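Local coordinates for protein formylmethanofuran--tetrahydromethanopterin formyltransferase (Methanosarcina barkeri, PDB 1M5S) that passes a formyl group reversibly between formylmethanofuran and tetrahydromethanopterin, the second of three steps that carry CO2 to methenyl-tetrahydromethanopterin in methanogenesis, at residues Glu85-Leu88 and Leu89-Gly93; Gly170-Gln173 and Met174-Leu177; Gly251-Glu254 and Glu255-Lys258. One frame throughout, in Å; residues are numbered along the deposited sequence.

All three contacts are local, made on or at the start of a helix, and follow one another along the chain. Contact 1 lies within helix 81-95, in the N-terminal family region. Contacts 2 and 3, in the proximal lobe, form the turns from strands 147-170 and 243-251, an antiparallel pair, into helices 173-187 and 254-268. Centre to centre, contact 1 is about 37 Å from contact 2 and 24 Å from contact 3; contacts 2 and 3 are 27 Å apart. Contacts 1 and 2, on opposite sides of the chain's centre, both touch the second subunit of the homotetramer, whereas contact 3 touches no other chain of the assembly, so two of the three help form subunit interfaces.

Contact 1: Glu85-Leu88 and Leu89-Gly93; sequences EEQL and LERIG
Gln87 and Arg91, one turn apart on helix 81-95, are joined through their polar ends: Arg91 NE gives its N-H to Gln87 OE1 over 2.8 Å, a fairly straight bond at 162°. The oxygen sits at the edge of the guanidinium, near its plane, while the amide itself is turned 63° from it. The glutamine chain, bent at chi2 (-56°), brings its amide round to the extended arginine. Beyond this bond, Arg91 NH1 binds the carbonyls of Ala40 and Gly42 and NH2 that of Phe43 in the same chain, while the Phe43 of the second subunit packs against Gln87 and Arg91. An alanine in place of Arg91 would probably leave Gln87 OE1 and these three carbonyls without their donor and the Gln87 amide less firmly held. Along the backbone, i to i+4 bonds run from Leu89 N to Glu85 O (3.0 Å) and from Ile92 N to Leu88 O (2.9 Å).

Glu86 and Glu90 lie alongside each other with Glu86 OE2 and Glu90 OE2 3.3 Å apart, two acceptors of like charge. A water donates to Glu90 OE1 (2.9 Å) and bonds weakly to Gln87 NE2. On the apolar side, Leu88 CD2 meets Ile92 CD1 at 4.3 Å, and Glu85 CG lies 4.0 Å from Leu89 CD2; Leu88 and Ile92 both pack on Val23 of strand 12-26. The helix thus pairs an apolar face with one where neighbouring carboxylates may raise each other's proton affinity, and Arg91, with a carbonyl partner on each nitrogen, is fixed in rotation.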
loop_
_atom_site.group_PDB
_atom_site.type_symbol
_atom_site.label_atom_id
_atom_site.label_comp_id
_atom_site.label_asym_id
_atom_site.label_seq_id
_atom_site.Cartn_x
_atom_site.Cartn_y
_atom_site.Cartn_z
ATOM N N GLU A 85 19.763 17.231 17.910
ATOM C CA GLU A 85 18.705 17.888 18.675
ATOM C C GLU A 85 17.914 18.826 17.777
ATOM O O GLU A 85 16.688 18.850 17.820
ATOM C CB GLU A 85 19.303 18.675 19.852
ATOM C CG GLU A 85 18.288 19.509 20.647
ATOM C CD GLU A 85 18.756 19.843 22.061
ATOM O OE1 GLU A 85 19.895 20.333 22.218
ATOM O OE2 GLU A 85 17.976 19.629 23.015
ATOM N N GLU A 86 18.626 19.536 16.910
ATOM C CA GLU A 86 18.008 20.443 15.950
ATOM C C GLU A 86 17.108 19.681 14.978
ATOM O O GLU A 86 15.970 20.085 14.737
ATOM C CB GLU A 86 19.095 21.195 15.176
ATOM C CG GLU A 86 18.606 22.356 14.315
ATOM C CD GLU A 86 19.727 22.997 13.502
ATOM O OE1 GLU A 86 20.912 22.864 13.885
ATOM O OE2 GLU A 86 19.423 23.633 12.472
ATOM N N GLN A 87 17.616 18.565 14.452
ATOM C CA GLN A 87 16.879 17.757 13.485
ATOM C C GLN A 87 15.666 17.110 14.129
ATOM O O GLN A 87 14.607 17.012 13.518
ATOM C CB GLN A 87 17.776 16.674 12.890
ATOM C CG GLN A 87 18.686 17.171 11.801
ATOM C CD GLN A 87 17.938 17.850 10.676
ATOM O OE1 GLN A 87 17.208 17.207 9.931
ATOM N NE2 GLN A 87 18.153 19.153 10.518
ATOM N N LEU A 88 15.826 16.690 15.379
ATOM C CA LEU A 88 14.723 16.137 16.147
ATOM C C LEU A 88 13.613 17.163 16.335
ATOM O O LEU A 88 12.443 16.866 16.098
ATOM C CB LEU A 88 15.214 15.659 17.509
ATOM C CG LEU A 88 16.017 14.363 17.481
ATOM C CD1 LEU A 88 16.563 14.066 18.865
ATOM C CD2 LEU A 88 15.134 13.233 17.002
ATOM N N LEU A 89 13.994 18.387 16.687
ATOM C CA LEU A 89 13.030 19.459 16.906
ATOM C C LEU A 89 12.238 19.755 15.647
ATOM O O LEU A 89 11.015 19.744 15.670
ATOM C CB LEU A 89 13.732 20.744 17.384
ATOM C CG LEU A 89 13.615 21.083 18.868
ATOM C CD1 LEU A 89 12.151 21.065 19.277
ATOM C CD2 LEU A 89 14.410 20.073 19.678
ATOM N N GLU A 90 12.946 19.945 14.538
ATOM C CA GLU A 90 12.326 20.350 13.286
ATOM C C GLU A 90 11.500 19.220 12.650
ATOM O O GLU A 90 10.414 19.458 12.128
ATOM C CB GLU A 90 13.406 20.835 12.314
ATOM C CG GLU A 90 14.004 22.182 12.716
ATOM C CD GLU A 90 15.094 22.661 11.786
ATOM O OE1 GLU A 90 14.914 22.575 10.548
ATOM O OE2 GLU A 90 16.117 23.163 12.304
ATOM N N ARG A 91 11.986 17.988 12.759
ATOM C CA ARG A 91 11.354 16.828 12.096
ATOM C C ARG A 91 10.144 16.296 12.887
ATOM O O ARG A 91 9.147 15.845 12.305
ATOM C CB ARG A 91 12.370 15.703 11.918
ATOM C CG ARG A 91 13.100 15.774 10.572
ATOM C CD ARG A 91 14.394 14.960 10.551
ATOM N NE ARG A 91 15.277 15.297 9.423
ATOM C CZ ARG A 91 15.044 14.933 8.154
ATOM N NH1 ARG A 91 13.956 14.223 7.827
ATOM N NH2 ARG A 91 15.853 15.233 7.128
ATOM N N ILE A 92 10.260 16.278 14.211
ATOM C CA ILE A 92 9.146 15.869 15.052
ATOM C C ILE A 92 8.112 16.989 15.178
ATOM O O ILE A 92 6.914 16.764 15.007
ATOM C CB ILE A 92 9.629 15.424 16.427
ATOM C CG1 ILE A 92 10.441 14.136 16.284
ATOM C CG2 ILE A 92 8.455 15.182 17.339
ATOM C CD1 ILE A 92 10.837 13.525 17.586
ATOM N N GLY A 93 8.587 18.216 15.358
ATOM C CA GLY A 93 7.687 19.354 15.450
ATOM C C GLY A 93 6.896 19.621 14.183
ATOM O O GLY A 93 5.686 19.805 14.238
HETATM O O HOH W 1 16.907 21.660 8.644
#

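Contact 2: Gly170-Gln173 and Met174-Leu177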
loop_
_atom_site.group_PDB
_atom_site.type_symbol
_atom_site.label_atom_id
_atom_site.label_comp_id
_atom_site.label_asym_id
_atom_site.label_seq_id
_atom_site.Cartn_x
_atom_site.Cartn_y
_atom_site.Cartn_z
ATOM N N GLY A 170 23.421 -7.705 -10.643
ATOM C CA GLY A 170 22.400 -8.513 -11.284
ATOM C C GLY A 170 22.559 -8.567 -12.790
ATOM O O GLY A 170 23.141 -7.657 -13.389
ATOM N N ASP A 171 21.984 -9.593 -13.415
ATOM C CA ASP A 171 22.017 -9.692 -14.873
ATOM C C ASP A 171 21.198 -8.599 -15.561
ATOM O O ASP A 171 21.509 -8.185 -16.677
ATOM C CB ASP A 171 21.556 -11.082 -15.341
ATOM C CG ASP A 171 20.151 -11.447 -14.875
ATOM O OD1 ASP A 171 19.505 -10.682 -14.135
ATOM O OD2 ASP A 171 19.680 -12.524 -15.283
ATOM N N SER A 172 20.213 -8.076 -14.838
ATOM C CA SER A 172 19.339 -7.027 -15.344
ATOM C C SER A 172 19.066 -6.036 -14.217
ATOM O O SER A 172 19.258 -6.357 -13.042
ATOM C CB SER A 172 18.014 -7.634 -15.841
ATOM O OG SER A 172 17.225 -8.118 -14.760
ATOM N N GLN A 173 18.597 -4.844 -14.583
ATOM C CA GLN A 173 18.225 -3.834 -13.606
ATOM C C GLN A 173 17.192 -4.351 -12.624
ATOM O O GLN A 173 17.334 -4.164 -11.415
ATOM C CB GLN A 173 17.674 -2.595 -14.305
ATOM C CG GLN A 173 17.545 -1.391 -13.395
ATOM C CD GLN A 173 17.256 -0.120 -14.158
ATOM O OE1 GLN A 173 16.204 0.023 -14.783
ATOM N NE2 GLN A 173 18.186 0.823 -14.097
ATOM N N MET A 174 16.146 -4.992 -13.138
ATOM C CA MET A 174 15.040 -5.416 -12.278
ATOM C C MET A 174 15.382 -6.619 -11.407
ATOM O O MET A 174 14.840 -6.760 -10.318
ATOM C CB MET A 174 13.788 -5.699 -13.108
ATOM C CG MET A 174 13.206 -4.457 -13.783
ATOM S SD MET A 174 13.288 -2.933 -12.778
ATOM C CE MET A 174 12.313 -3.383 -11.331
ATOM N N THR A 175 16.350 -7.423 -11.840
ATOM C CA THR A 175 16.882 -8.498 -11.002
ATOM C C THR A 175 17.582 -7.937 -9.771
ATOM O O THR A 175 17.311 -8.358 -8.639
ATOM C CB THR A 175 17.895 -9.370 -11.770
ATOM O OG1 THR A 175 17.215 -10.122 -12.779
ATOM C CG2 THR A 175 18.604 -10.328 -10.825
ATOM N N ALA A 176 18.485 -6.985 -10.002
ATOM C CA ALA A 176 19.244 -6.377 -8.917
ATOM C C ALA A 176 18.321 -5.569 -7.999
ATOM O O ALA A 176 18.447 -5.637 -6.776
ATOM C CB ALA A 176 20.356 -5.491 -9.481
ATOM N N LEU A 177 17.355 -4.863 -8.586
ATOM C CA LEU A 177 16.428 -4.059 -7.796
ATOM C C LEU A 177 15.518 -4.919 -6.921
ATOM O O LEU A 177 15.251 -4.576 -5.773
ATOM C CB LEU A 177 15.575 -3.168 -8.703
ATOM C CG LEU A 177 14.616 -2.208 -7.983
ATOM C CD1 LEU A 177 15.345 -1.474 -6.851
ATOM C CD2 LEU A 177 14.042 -1.223 -8.981
#
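The carboxylate of Asp171 meets Thr175 at one corner: OD1, through its syn lone pair, accepts from Thr175 OG1 at 2.7 Å, and the two side chains cross at about a right angle. The other flat group, the Gln173 amide, turns to another chain, its NE2 donating to Glu146 O of the second subunit. Thr175 puts OG1 beside its backbone N (chi1 -69°), which aims the hydroxyl at both Asp171 and the N-cap residue, Ser172, whose OG is 2.8 Å from Thr175 OG1. Both hydroxyls also bond to Ser172 OG of the third subunit. Helix 173-187 opens with Ala176 N donating to Ser172 O (3.2 Å) and Leu177 N to Gln173 O (2.9 Å). Gly170 closes strand 147-170 so near this first turn that a CB there would run into Ala176 N; its N lies 4.0 Å from Ala176 CB. Buried hydroxyls at the helix start are therefore satisfied by one another, by a carboxylate and by their copies across the subunit interface, a shared network that joins this turn to its copy in the third subunit.

Contact 3: Gly251-Glu254 and Glu255-Lys258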
loop_
_atom_site.group_PDB
_atom_site.type_symbol
_atom_site.label_atom_id
_atom_site.label_comp_id
_atom_site.label_asym_id
_atom_site.label_seq_id
_atom_site.Cartn_x
_atom_site.Cartn_y
_atom_site.Cartn_z
ATOM N N GLY A 251 22.992 1.970 12.019
ATOM C CA GLY A 251 22.542 1.145 13.126
ATOM C C GLY A 251 23.151 1.516 14.462
ATOM O O GLY A 251 24.175 2.203 14.523
ATOM N N LEU A 252 22.558 0.989 15.527
ATOM C CA LEU A 252 22.925 1.347 16.892
ATOM C C LEU A 252 24.267 0.753 17.322
ATOM O O LEU A 252 25.079 1.430 17.958
ATOM C CB LEU A 252 21.819 0.900 17.849
ATOM C CG LEU A 252 20.466 1.575 17.596
ATOM C CD1 LEU A 252 19.394 0.970 18.494
ATOM C CD2 LEU A 252 20.599 3.075 17.831
ATOM N N ASP A 253 24.492 -0.513 16.982
ATOM C CA ASP A 253 25.752 -1.179 17.295
ATOM C C ASP A 253 26.289 -1.961 16.092
ATOM O O ASP A 253 25.708 -1.922 15.008
ATOM C CB ASP A 253 25.577 -2.100 18.516
ATOM C CG ASP A 253 24.421 -3.088 18.364
ATOM O OD1 ASP A 253 24.150 -3.532 17.238
ATOM O OD2 ASP A 253 23.825 -3.485 19.386
ATOM N N GLU A 254 27.409 -2.654 16.284
ATOM C CA GLU A 254 28.016 -3.449 15.221
ATOM C C GLU A 254 27.241 -4.728 14.957
ATOM O O GLU A 254 27.106 -5.149 13.808
ATOM C CB GLU A 254 29.461 -3.796 15.576
ATOM C CG GLU A 254 30.466 -2.744 15.136
ATOM C CD GLU A 254 31.906 -3.148 15.421
ATOM O OE1 GLU A 254 32.344 -4.226 14.949
ATOM O OE2 GLU A 254 32.602 -2.373 16.109
ATOM N N GLU A 255 26.709 -5.320 16.023
ATOM C CA GLU A 255 25.967 -6.578 15.936
ATOM C C GLU A 255 24.705 -6.438 15.084
ATOM O O GLU A 255 24.334 -7.359 14.353
ATOM C CB GLU A 255 25.591 -7.073 17.337
ATOM C CG GLU A 255 26.787 -7.285 18.268
ATOM C CD GLU A 255 27.052 -6.086 19.185
ATOM O OE1 GLU A 255 27.648 -5.082 18.729
ATOM O OE2 GLU A 255 26.680 -6.160 20.377
ATOM N N SER A 256 24.073 -5.268 15.165
ATOM C CA SER A 256 22.825 -5.002 14.465
ATOM C C SER A 256 23.090 -4.760 12.990
ATOM O O SER A 256 22.335 -5.229 12.139
ATOM C CB SER A 256 22.121 -3.786 15.070
ATOM O OG SER A 256 21.696 -4.061 16.393
ATOM N N ILE A 257 24.167 -4.038 12.693
ATOM C CA ILE A 257 24.587 -3.839 11.317
ATOM C C ILE A 257 24.895 -5.182 10.665
ATOM O O ILE A 257 24.475 -5.442 9.539
ATOM C CB ILE A 257 25.837 -2.957 11.233
ATOM C CG1 ILE A 257 25.602 -1.644 11.981
ATOM C CG2 ILE A 257 26.197 -2.713 9.773
ATOM C CD1 ILE A 257 25.302 -0.472 11.099
ATOM N N LYS A 258 25.568 -6.061 11.403
ATOM C CA LYS A 258 25.925 -7.375 10.879
ATOM C C LYS A 258 24.697 -8.235 10.640
ATOM O O LYS A 258 24.584 -8.892 9.607
ATOM C CB LYS A 258 26.883 -8.094 11.832
ATOM C CG LYS A 258 28.304 -7.568 11.750
ATOM C CD LYS A 258 29.187 -8.081 12.880
ATOM C CE LYS A 258 30.512 -7.319 12.896
ATOM N NZ LYS A 258 31.492 -7.887 13.861
HETATM O O HOH W 2 29.113 -2.283 18.660
#
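Asp253 reaches forward over Glu255 and Ser256, its CG set between the backbone N and the carbonyl carbon (chi1 53°). Its CB lies 3.6 Å from Glu255 OE1. At CG the group becomes a carboxylate stacked on that of Glu255, the two planes 26° apart. OD1 does the holding: Ser256 OG donates to it over 2.6 Å, from the syn side but 32° out of the carboxylate plane, and Ser256 N donates to the same Asp253 OD1 over 2.7 Å, nearly in line with its C-O bond. OD2, at the other corner, comes within 4.0 Å of Glu255 OE2, a like charge that may be eased by the donors on OD1. A water takes the N-H of Glu254 and donates to Glu255 OE1. Further along, Glu254 and Lys258 run side by side in a long salt bridge, OE1 to NZ 3.9 Å, while Lys258 N bonds to Glu254 O. On the buried side Ile257 folds back so that CD1 touches Gly251 N at 3.5 Å; Ile257 also packs on Ile161 and Phe291. By accepting the N-H of Ser256 at OD1, Asp253 becomes the N-cap of helix 254-268, and the Ser256 hydroxyl adds a second bond to the same oxygen, where strand 243-251 turns into the helix in the alpha/beta sandwich.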